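PDB 5Z6P: B-agarase from Agarivorans gilvus, which probably hydrolyses beta-glycosidic links in agarose as a glycoside hydrolase of family 50. Local coordinates for residues A[302-308]-A[430-436]; A[666-671]-A[695-700]. All coordinates share one frame; numbering follows the deposited sequence.

Contact 1 (A[302-308]-A[430-436]); sequences ATGLDII and FTCLGNW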
ATOM      1  N   ALA A 302      -8.010  13.123 -12.535  1.00 15.87           N
ATOM      2  CA  ALA A 302      -8.780  12.199 -11.680  1.00 18.04           C
ATOM      3  C   ALA A 302      -8.346  12.214 -10.221  1.00 14.72           C
ATOM      4  O   ALA A 302      -7.251  11.786  -9.900  1.00 17.04           O
ATOM      5  CB  ALA A 302      -8.688  10.770 -12.225  1.00 14.67           C
ATOM      6  N   THR A 303      -9.214  12.690  -9.332  1.00 12.19           N
ATOM      7  CA  THR A 303      -8.931  12.606  -7.899  1.00 12.96           C
ATOM      8  C   THR A 303     -10.092  11.913  -7.199  1.00 13.54           C
ATOM      9  O   THR A 303     -11.255  12.154  -7.521  1.00 18.48           O
ATOM     10  CB  THR A 303      -8.682  14.002  -7.252  1.00 16.84           C
ATOM     11  OG1 THR A 303      -9.809  14.858  -7.491  1.00 16.06           O
ATOM     12  CG2 THR A 303      -7.417  14.648  -7.833  1.00 18.57           C
ATOM     13  N   GLY A 304      -9.772  11.043  -6.249  1.00 14.72           N
ATOM     14  CA  GLY A 304     -10.793  10.261  -5.570  1.00 16.05           C
ATOM     15  C   GLY A 304     -10.218   9.213  -4.646  1.00 14.49           C
ATOM     16  O   GLY A 304      -9.005   9.116  -4.506  1.00 16.35           O
ATOM     17  N   LEU A 305     -11.096   8.422  -4.038  1.00 12.14           N
ATOM     18  CA  LEU A 305     -10.711   7.455  -3.017  1.00 13.80           C
ATOM     19  C   LEU A 305     -10.990   6.018  -3.456  1.00 13.12           C
ATOM     20  O   LEU A 305     -11.919   5.756  -4.203  1.00 12.02           O
ATOM     21  CB  LEU A 305     -11.462   7.730  -1.712  1.00 13.70           C
ATOM     22  CG  LEU A 305     -11.572   9.195  -1.261  1.00 12.83           C
ATOM     23  CD1 LEU A 305     -12.408   9.305   0.016  1.00 12.67           C
ATOM     24  CD2 LEU A 305     -10.199   9.807  -1.058  1.00 15.19           C
ATOM     25  N   ASP A 306     -10.156   5.105  -2.988  1.00 12.21           N
ATOM     26  CA  ASP A 306     -10.344   3.695  -3.229  1.00 14.50           C
ATOM     27  C   ASP A 306     -11.254   3.055  -2.174  1.00 14.45           C
ATOM     28  O   ASP A 306     -11.468   3.618  -1.106  1.00 14.12           O
ATOM     29  CB  ASP A 306      -8.998   2.981  -3.235  1.00 12.32           C
ATOM     30  CG  ASP A 306      -8.082   3.471  -4.328  1.00 16.75           C
ATOM     31  OD1 ASP A 306      -8.559   3.826  -5.432  1.00 12.03           O
ATOM     32  OD2 ASP A 306      -6.876   3.510  -4.047  1.00 18.94           O
ATOM     33  N   ILE A 307     -11.758   1.867  -2.495  1.00 16.69           N
ATOM     34  CA  ILE A 307     -12.553   1.045  -1.585  1.00 13.22           C
ATOM     35  C   ILE A 307     -13.818   1.785  -1.135  1.00 16.39           C
ATOM     36  O   ILE A 307     -13.965   2.142   0.017  1.00 16.56           O
ATOM     37  CB  ILE A 307     -11.740   0.611  -0.357  1.00 14.65           C
ATOM     38  CG1 ILE A 307     -10.356   0.105  -0.775  1.00 14.38           C
ATOM     39  CG2 ILE A 307     -12.503  -0.458   0.440  1.00 16.01           C
ATOM     40  CD1 ILE A 307     -10.356  -1.293  -1.385  1.00 15.40           C
ATOM     41  N   ILE A 308     -14.730   2.016  -2.067  1.00 19.79           N
ATOM     42  CA  ILE A 308     -16.008   2.609  -1.732  1.00 17.43           C
ATOM     43  C   ILE A 308     -17.046   1.482  -1.685  1.00 14.64           C
ATOM     44  O   ILE A 308     -17.835   1.275  -2.592  1.00 15.39           O
ATOM     45  CB  ILE A 308     -16.367   3.723  -2.718  1.00 19.17           C
ATOM     46  CG1 ILE A 308     -15.199   4.723  -2.748  1.00 17.15           C
ATOM     47  CG2 ILE A 308     -17.655   4.419  -2.290  1.00 16.65           C
ATOM     48  CD1 ILE A 308     -15.243   5.708  -3.838  1.00 20.05           C
ATOM     49  N   PHE A 430     -13.683  15.908  -5.290  1.00 18.93           N
ATOM     50  CA  PHE A 430     -13.106  14.781  -6.012  1.00 17.33           C
ATOM     51  C   PHE A 430     -13.831  14.621  -7.321  1.00 18.07           C
ATOM     52  O   PHE A 430     -15.028  14.846  -7.384  1.00 18.58           O
ATOM     53  CB  PHE A 430     -13.186  13.486  -5.204  1.00 16.85           C
ATOM     54  CG  PHE A 430     -12.194  13.409  -4.093  1.00 16.64           C
ATOM     55  CD1 PHE A 430     -10.832  13.461  -4.356  1.00 14.42           C
ATOM     56  CD2 PHE A 430     -12.619  13.293  -2.775  1.00 16.70           C
ATOM     57  CE1 PHE A 430      -9.921  13.383  -3.330  1.00 13.62           C
ATOM     58  CE2 PHE A 430     -11.706  13.214  -1.747  1.00 16.05           C
ATOM     59  CZ  PHE A 430     -10.359  13.271  -2.019  1.00 13.48           C
ATOM     60  N   THR A 431     -13.095  14.258  -8.367  1.00 19.08           N
ATOM     61  CA  THR A 431     -13.675  14.120  -9.693  1.00 16.42           C
ATOM     62  C   THR A 431     -14.052  12.689 -10.049  1.00 19.27           C
ATOM     63  O   THR A 431     -14.515  12.422 -11.168  1.00 16.96           O
ATOM     64  CB  THR A 431     -12.708  14.645 -10.777  1.00 20.01           C
ATOM     65  OG1 THR A 431     -11.402  14.105 -10.555  1.00 18.13           O
ATOM     66  CG2 THR A 431     -12.644  16.183 -10.726  1.00 17.13           C
ATOM     67  N   CYS A 432     -13.839  11.772  -9.109  1.00 16.02           N
ATOM     68  CA  CYS A 432     -14.231  10.384  -9.318  1.00 17.76           C
ATOM     69  C   CYS A 432     -14.375   9.597  -8.042  1.00 15.48           C
ATOM     70  O   CYS A 432     -13.968  10.028  -6.974  1.00 15.76           O
ATOM     71  CB  CYS A 432     -13.213   9.645 -10.199  1.00 16.68           C
ATOM     72  SG  CYS A 432     -11.687   9.222  -9.326  1.00 17.50           S
ATOM     73  N   LEU A 433     -14.956   8.417  -8.214  1.00 18.22           N
ATOM     74  CA  LEU A 433     -14.883   7.317  -7.285  1.00 13.76           C
ATOM     75  C   LEU A 433     -13.768   6.406  -7.794  1.00 16.41           C
ATOM     76  O   LEU A 433     -13.732   6.083  -8.987  1.00 15.75           O
ATOM     77  CB  LEU A 433     -16.219   6.566  -7.223  1.00 15.26           C
ATOM     78  CG  LEU A 433     -17.477   7.417  -6.972  1.00 14.67           C
ATOM     79  CD1 LEU A 433     -18.746   6.578  -7.068  1.00 13.46           C
ATOM     80  CD2 LEU A 433     -17.383   8.082  -5.629  1.00 16.17           C
ATOM     81  N   GLY A 434     -12.869   6.001  -6.900  1.00 12.70           N
ATOM     82  CA  GLY A 434     -11.674   5.275  -7.266  1.00 14.00           C
ATOM     83  C   GLY A 434     -11.841   3.779  -7.450  1.00 15.18           C
ATOM     84  O   GLY A 434     -12.928   3.303  -7.727  1.00 13.96           O
ATOM     85  N   ASN A 435     -10.750   3.037  -7.303  1.00 14.32           N
ATOM     86  CA  ASN A 435     -10.814   1.606  -7.550  1.00 12.96           C
ATOM     87  C   ASN A 435     -11.557   0.881  -6.455  1.00 15.52           C
ATOM     88  O   ASN A 435     -11.569   1.328  -5.311  1.00 15.41           O
ATOM     89  CB  ASN A 435      -9.433   1.002  -7.699  1.00 13.89           C
ATOM     90  CG  ASN A 435      -9.466  -0.276  -8.503  1.00 13.69           C
ATOM     91  OD1 ASN A 435     -10.386  -0.481  -9.293  1.00 16.84           O
ATOM     92  ND2 ASN A 435      -8.487  -1.134  -8.307  1.00 12.00           N
ATOM     93  N   TRP A 436     -12.167  -0.241  -6.824  1.00 13.59           N
ATOM     94  CA  TRP A 436     -12.956  -1.049  -5.912  1.00 16.00           C
ATOM     95  C   TRP A 436     -14.125  -0.243  -5.352  1.00 16.05           C
ATOM     96  O   TRP A 436     -14.375  -0.235  -4.142  1.00 17.03           O
ATOM     97  CB  TRP A 436     -12.057  -1.605  -4.795  1.00 16.31           C
ATOM     98  CG  TRP A 436     -10.931  -2.491  -5.343  1.00 14.20           C
ATOM     99  CD1 TRP A 436     -11.078  -3.656  -6.047  1.00 16.42           C
ATOM    100  CD2 TRP A 436      -9.523  -2.266  -5.238  1.00 12.43           C
ATOM    101  NE1 TRP A 436      -9.844  -4.175  -6.381  1.00 14.93           N
ATOM    102  CE2 TRP A 436      -8.870  -3.339  -5.895  1.00 14.39           C
ATOM    103  CE3 TRP A 436      -8.737  -1.264  -4.645  1.00 12.93           C
ATOM    104  CZ2 TRP A 436      -7.474  -3.442  -5.974  1.00 16.48           C
ATOM    105  CZ3 TRP A 436      -7.350  -1.365  -4.723  1.00 14.20           C
ATOM    106  CH2 TRP A 436      -6.731  -2.445  -5.386  1.00 12.24           C
TER
HETATM  107  O   HOH W   1     -13.865   9.108  -4.387  1.00 16.64           O

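Contact 2 (A[666-671]-A[695-700]); sequences IGEFHF and MFERYM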
ATOM      1  N   ILE A 666      -1.712   7.379 -10.401  1.00 16.09           N
ATOM      2  CA  ILE A 666      -1.451   6.804  -9.091  1.00 12.82           C
ATOM      3  C   ILE A 666      -2.692   6.077  -8.607  1.00 14.57           C
ATOM      4  O   ILE A 666      -3.754   6.681  -8.461  1.00 16.40           O
ATOM      5  CB  ILE A 666      -1.046   7.864  -8.033  1.00 15.37           C
ATOM      6  CG1 ILE A 666       0.305   8.497  -8.388  1.00 12.67           C
ATOM      7  CG2 ILE A 666      -0.937   7.207  -6.654  1.00 13.15           C
ATOM      8  CD1 ILE A 666       1.442   7.489  -8.418  1.00 12.73           C
ATOM      9  N   GLY A 667      -2.558   4.787  -8.338  1.00 13.47           N
ATOM     10  CA  GLY A 667      -3.698   3.993  -7.909  1.00 14.37           C
ATOM     11  C   GLY A 667      -3.971   4.026  -6.412  1.00 15.07           C
ATOM     12  O   GLY A 667      -5.100   3.851  -5.990  1.00 12.91           O
ATOM     13  N   GLU A 668      -2.920   4.245  -5.628  1.00 12.13           N
ATOM     14  CA  GLU A 668      -2.964   4.196  -4.178  1.00 14.23           C
ATOM     15  C   GLU A 668      -1.854   5.033  -3.555  1.00 14.53           C
ATOM     16  O   GLU A 668      -0.727   5.031  -4.030  1.00 11.44           O
ATOM     17  CB  GLU A 668      -2.817   2.763  -3.670  1.00 12.27           C
ATOM     18  CG  GLU A 668      -3.932   1.810  -4.058  1.00 14.76           C
ATOM     19  CD  GLU A 668      -3.622   0.373  -3.692  1.00 14.56           C
ATOM     20  OE1 GLU A 668      -2.848   0.158  -2.753  1.00 17.11           O
ATOM     21  OE2 GLU A 668      -4.142  -0.524  -4.367  1.00 16.41           O
ATOM     22  N   PHE A 669      -2.197   5.714  -2.464  1.00 14.03           N
ATOM     23  CA  PHE A 669      -1.236   6.334  -1.552  1.00 12.02           C
ATOM     24  C   PHE A 669      -1.989   6.665  -0.272  1.00 13.27           C
ATOM     25  O   PHE A 669      -3.211   6.764  -0.286  1.00 13.31           O
ATOM     26  CB  PHE A 669      -0.597   7.602  -2.142  1.00 13.47           C
ATOM     27  CG  PHE A 669      -1.523   8.780  -2.233  1.00 12.99           C
ATOM     28  CD1 PHE A 669      -2.453   8.877  -3.247  1.00 13.37           C
ATOM     29  CD2 PHE A 669      -1.428   9.822  -1.324  1.00 15.49           C
ATOM     30  CE1 PHE A 669      -3.301   9.972  -3.339  1.00 13.70           C
ATOM     31  CE2 PHE A 669      -2.264  10.921  -1.395  1.00 13.57           C
ATOM     32  CZ  PHE A 669      -3.208  11.003  -2.401  1.00 16.04           C
ATOM     33  N   HIS A 670      -1.273   6.849   0.827  1.00 13.61           N
ATOM     34  CA  HIS A 670      -1.954   7.350   2.012  1.00 15.57           C
ATOM     35  C   HIS A 670      -1.046   7.936   3.060  1.00 13.91           C
ATOM     36  O   HIS A 670       0.178   7.875   2.964  1.00 15.00           O
ATOM     37  CB  HIS A 670      -2.840   6.247   2.646  1.00 13.34           C
ATOM     38  CG  HIS A 670      -2.094   5.076   3.215  1.00 14.03           C
ATOM     39  ND1 HIS A 670      -2.556   3.782   3.103  1.00 13.03           N
ATOM     40  CD2 HIS A 670      -0.954   5.005   3.938  1.00 13.74           C
ATOM     41  CE1 HIS A 670      -1.718   2.964   3.714  1.00 14.11           C
ATOM     42  NE2 HIS A 670      -0.745   3.683   4.240  1.00 14.50           N
ATOM     43  N   PHE A 671      -1.692   8.494   4.076  1.00 14.23           N
ATOM     44  CA  PHE A 671      -1.022   9.010   5.252  1.00 14.82           C
ATOM     45  C   PHE A 671      -1.836   8.686   6.517  1.00 14.91           C
ATOM     46  O   PHE A 671      -3.032   8.945   6.569  1.00 15.28           O
ATOM     47  CB  PHE A 671      -0.810  10.523   5.098  1.00 14.82           C
ATOM     48  CG  PHE A 671       0.042  10.878   3.926  1.00 15.17           C
ATOM     49  CD1 PHE A 671       1.409  10.709   3.979  1.00 14.06           C
ATOM     50  CD2 PHE A 671      -0.526  11.339   2.748  1.00 15.57           C
ATOM     51  CE1 PHE A 671       2.186  11.021   2.889  1.00 14.64           C
ATOM     52  CE2 PHE A 671       0.258  11.647   1.665  1.00 14.07           C
ATOM     53  CZ  PHE A 671       1.608  11.489   1.736  1.00 11.74           C
ATOM     54  N   MET A 695       0.213  16.381   4.639  1.00 17.76           N
ATOM     55  CA  MET A 695       0.991  15.478   3.814  1.00 15.26           C
ATOM     56  C   MET A 695       0.195  15.038   2.592  1.00 15.62           C
ATOM     57  O   MET A 695       0.773  14.813   1.538  1.00 16.54           O
ATOM     58  CB  MET A 695       1.475  14.284   4.636  1.00 17.05           C
ATOM     59  CG  MET A 695       2.484  14.711   5.702  1.00 17.82           C
ATOM     60  SD  MET A 695       3.117  13.376   6.723  1.00 20.29           S
ATOM     61  CE  MET A 695       4.245  12.585   5.561  1.00 16.51           C
ATOM     62  N   PHE A 696      -1.125  14.926   2.731  1.00 15.21           N
ATOM     63  CA  PHE A 696      -1.988  14.625   1.594  1.00 16.43           C
ATOM     64  C   PHE A 696      -1.786  15.700   0.518  1.00 19.89           C
ATOM     65  O   PHE A 696      -1.612  15.395  -0.664  1.00 16.45           O
ATOM     66  CB  PHE A 696      -3.459  14.561   2.012  1.00 13.87           C
ATOM     67  CG  PHE A 696      -4.418  14.360   0.864  1.00 16.61           C
ATOM     68  CD1 PHE A 696      -4.878  15.444   0.123  1.00 14.48           C
ATOM     69  CD2 PHE A 696      -4.874  13.088   0.540  1.00 13.44           C
ATOM     70  CE1 PHE A 696      -5.752  15.267  -0.930  1.00 16.27           C
ATOM     71  CE2 PHE A 696      -5.755  12.894  -0.517  1.00 13.21           C
ATOM     72  CZ  PHE A 696      -6.192  13.989  -1.263  1.00 14.64           C
ATOM     73  N   GLU A 697      -1.798  16.954   0.948  1.00 15.19           N
ATOM     74  CA  GLU A 697      -1.669  18.058   0.016  1.00 16.77           C
ATOM     75  C   GLU A 697      -0.305  18.045  -0.650  1.00 16.14           C
ATOM     76  O   GLU A 697      -0.216  18.214  -1.856  1.00 18.69           O
ATOM     77  CB  GLU A 697      -1.902  19.405   0.719  1.00 16.27           C
ATOM     78  CG  GLU A 697      -1.800  20.574  -0.213  1.00 19.08           C
ATOM     79  CD  GLU A 697      -2.440  21.830   0.342  1.00 24.08           C
ATOM     80  OE1 GLU A 697      -2.518  21.966   1.577  1.00 23.02           O
ATOM     81  OE2 GLU A 697      -2.871  22.668  -0.473  1.00 27.01           O
ATOM     82  N   ARG A 698       0.749  17.838   0.131  1.00 15.71           N
ATOM     83  CA  ARG A 698       2.098  17.804  -0.409  1.00 17.27           C
ATOM     84  C   ARG A 698       2.251  16.700  -1.464  1.00 15.79           C
ATOM     85  O   ARG A 698       2.849  16.914  -2.517  1.00 16.39           O
ATOM     86  CB  ARG A 698       3.124  17.608   0.703  1.00 15.50           C
ATOM     87  CG  ARG A 698       3.446  18.871   1.507  1.00 18.78           C
ATOM     88  CD  ARG A 698       4.586  18.594   2.496  1.00 18.87           C
ATOM     89  NE  ARG A 698       4.220  19.029   3.834  1.00 28.23           N
ATOM     90  CZ  ARG A 698       4.448  18.338   4.939  1.00 21.69           C
ATOM     91  NH1 ARG A 698       5.066  17.168   4.892  1.00 27.51           N
ATOM     92  NH2 ARG A 698       4.058  18.827   6.094  1.00 29.01           N
ATOM     93  N   TYR A 699       1.703  15.526  -1.175  1.00 15.00           N
ATOM     94  CA  TYR A 699       1.696  14.439  -2.145  1.00 14.88           C
ATOM     95  C   TYR A 699       1.022  14.904  -3.413  1.00 13.81           C
ATOM     96  O   TYR A 699       1.597  14.807  -4.480  1.00 17.57           O
ATOM     97  CB  TYR A 699       0.988  13.191  -1.600  1.00 13.58           C
ATOM     98  CG  TYR A 699       1.157  11.929  -2.468  1.00 14.19           C
ATOM     99  CD1 TYR A 699       0.472  11.769  -3.669  1.00 13.16           C
ATOM    100  CD2 TYR A 699       1.983  10.892  -2.053  1.00 13.43           C
ATOM    101  CE1 TYR A 699       0.622  10.586  -4.446  1.00 14.92           C
ATOM    102  CE2 TYR A 699       2.147   9.726  -2.827  1.00 13.73           C
ATOM    103  CZ  TYR A 699       1.471   9.578  -4.006  1.00 12.29           C
ATOM    104  OH  TYR A 699       1.651   8.414  -4.727  1.00 12.08           O
ATOM    105  N   MET A 700      -0.183  15.433  -3.303  1.00 12.35           N
ATOM    106  CA  MET A 700      -0.948  15.749  -4.497  1.00 14.00           C
ATOM    107  C   MET A 700      -0.320  16.810  -5.395  1.00 16.08           C
ATOM    108  O   MET A 700      -0.437  16.713  -6.615  1.00 16.49           O
ATOM    109  CB  MET A 700      -2.351  16.168  -4.125  1.00 14.28           C
ATOM    110  CG  MET A 700      -3.201  14.996  -3.695  1.00 13.48           C
ATOM    111  SD  MET A 700      -3.264  13.736  -4.969  1.00 19.27           S
ATOM    112  CE  MET A 700      -4.060  14.673  -6.268  1.00 17.75           C
TER

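Contact 1 (A[302-308]-A[430-436])
Thr431 OG1 is gripped from two directions: it accepts a nearly straight bond from Thr303 N (2.9 Å, 166° at the hydrogen) and gives its proton to the carbonyl of Phe301. A threonine suits this place because one hydroxyl can do both; chi1 of 48° sets OG1 beside the strand, between its own backbone N and carbonyl carbon. Thr303 O is shared by the N atoms of Thr431 and Cys432, both through weak, bent bonds, while Thr303 OG1 has its stronger partner in Asn755. Farther along, Gly434 N meets Leu305 O at 2.9 Å, and Ile307 N reaches Asn435 O at 2.9 Å almost head-on. Between the Thr303 carbonyl and the Gly434 N bond, a water takes the place of a direct backbone bond, receiving from Leu305 N (2.9 Å) and giving to Cys432 O (2.7 Å). Lacking a side chain, Gly304 lets Cys432 O come close to its CA. Asp306 OD1 takes Asn435 N at 3.0 Å on its anti side, 22° out of the carboxylate plane. Apolar side chains fill in around the backbone bonds: Leu305 CD2 lies against Phe430 CZ (3.6 Å), Ile307 CD1 against the benzo part of Trp436. The two segments thus run parallel like neighbouring strands, though 430-436 is not regular strand. Backbone, water, hydroxyl and carboxylate satisfy buried polar atoms, so the irregular segment can take a strand's place beside 302-308.

Contact 2 (A[666-671]-A[695-700])
Phe669 and Tyr699 lie almost flat on one another, their planes 8° apart and centroids 3.9 Å apart in an offset stack. Phe669 CG stands between its backbone N and carbonyl carbon (chi1 71°), which lays the ring across the phenol, and its CB also rests over the phenol face, 3.4 Å from Tyr699 CZ. Beyond the rings, Ile666 CG2 touches Tyr699 OH at 3.4 Å; a tyrosine fits here because that hydroxyl also bonds to the carbonyl oxygen of Tyr644. A second tight spot is Phe671, whose ring face receives Met695 CB at 3.6 Å from the centroid, only 12° off the normal, while Tyr699 CB comes to the ring edge. The methionine chain, bent at chi3, folds its CE back to 3.7 Å from Phe671 CE1. Contacts round the far end of Phe669 are oblique and less extensive than the stack. There the Phe696 ring is inclined, its CE2 3.7 Å from Phe669 CZ, and Met700 SD makes an oblique Met-aromatic contact. The loose side is at Glu697 and Arg698, which are partly exposed and point elsewhere; Glu697 pairs with Arg753. The face that residues 695-700 turn to the strand end and the loop after it is therefore apolar and aromatic, seated by dispersion and ring stacking, while the polar residues Glu697 and Arg698 lie off this face.

Contact 1 and contact 2 have centres 13 Å apart, and each has one segment in the same sheet, in which strand 709-714 lies between strands 299-305 and 664-668. They meet where these strands end. Trp436 CZ3 comes within 3.3 Å of Glu668 OE2, and Asp306 OD2 lies 3.4 Å from Glu668 CG. Arg619 joins the group, paired with Glu668 and touching Trp436 and Asn435. In the barrel fold expected of this family, such carboxyl-terminal strand ends surround the active site, so this corner probably lies in or near it. Farther back along strand 299-305, Thr303 CG2 packs on Met700 CE at 3.7 Å, linking contact 1 to the helix of contact 2.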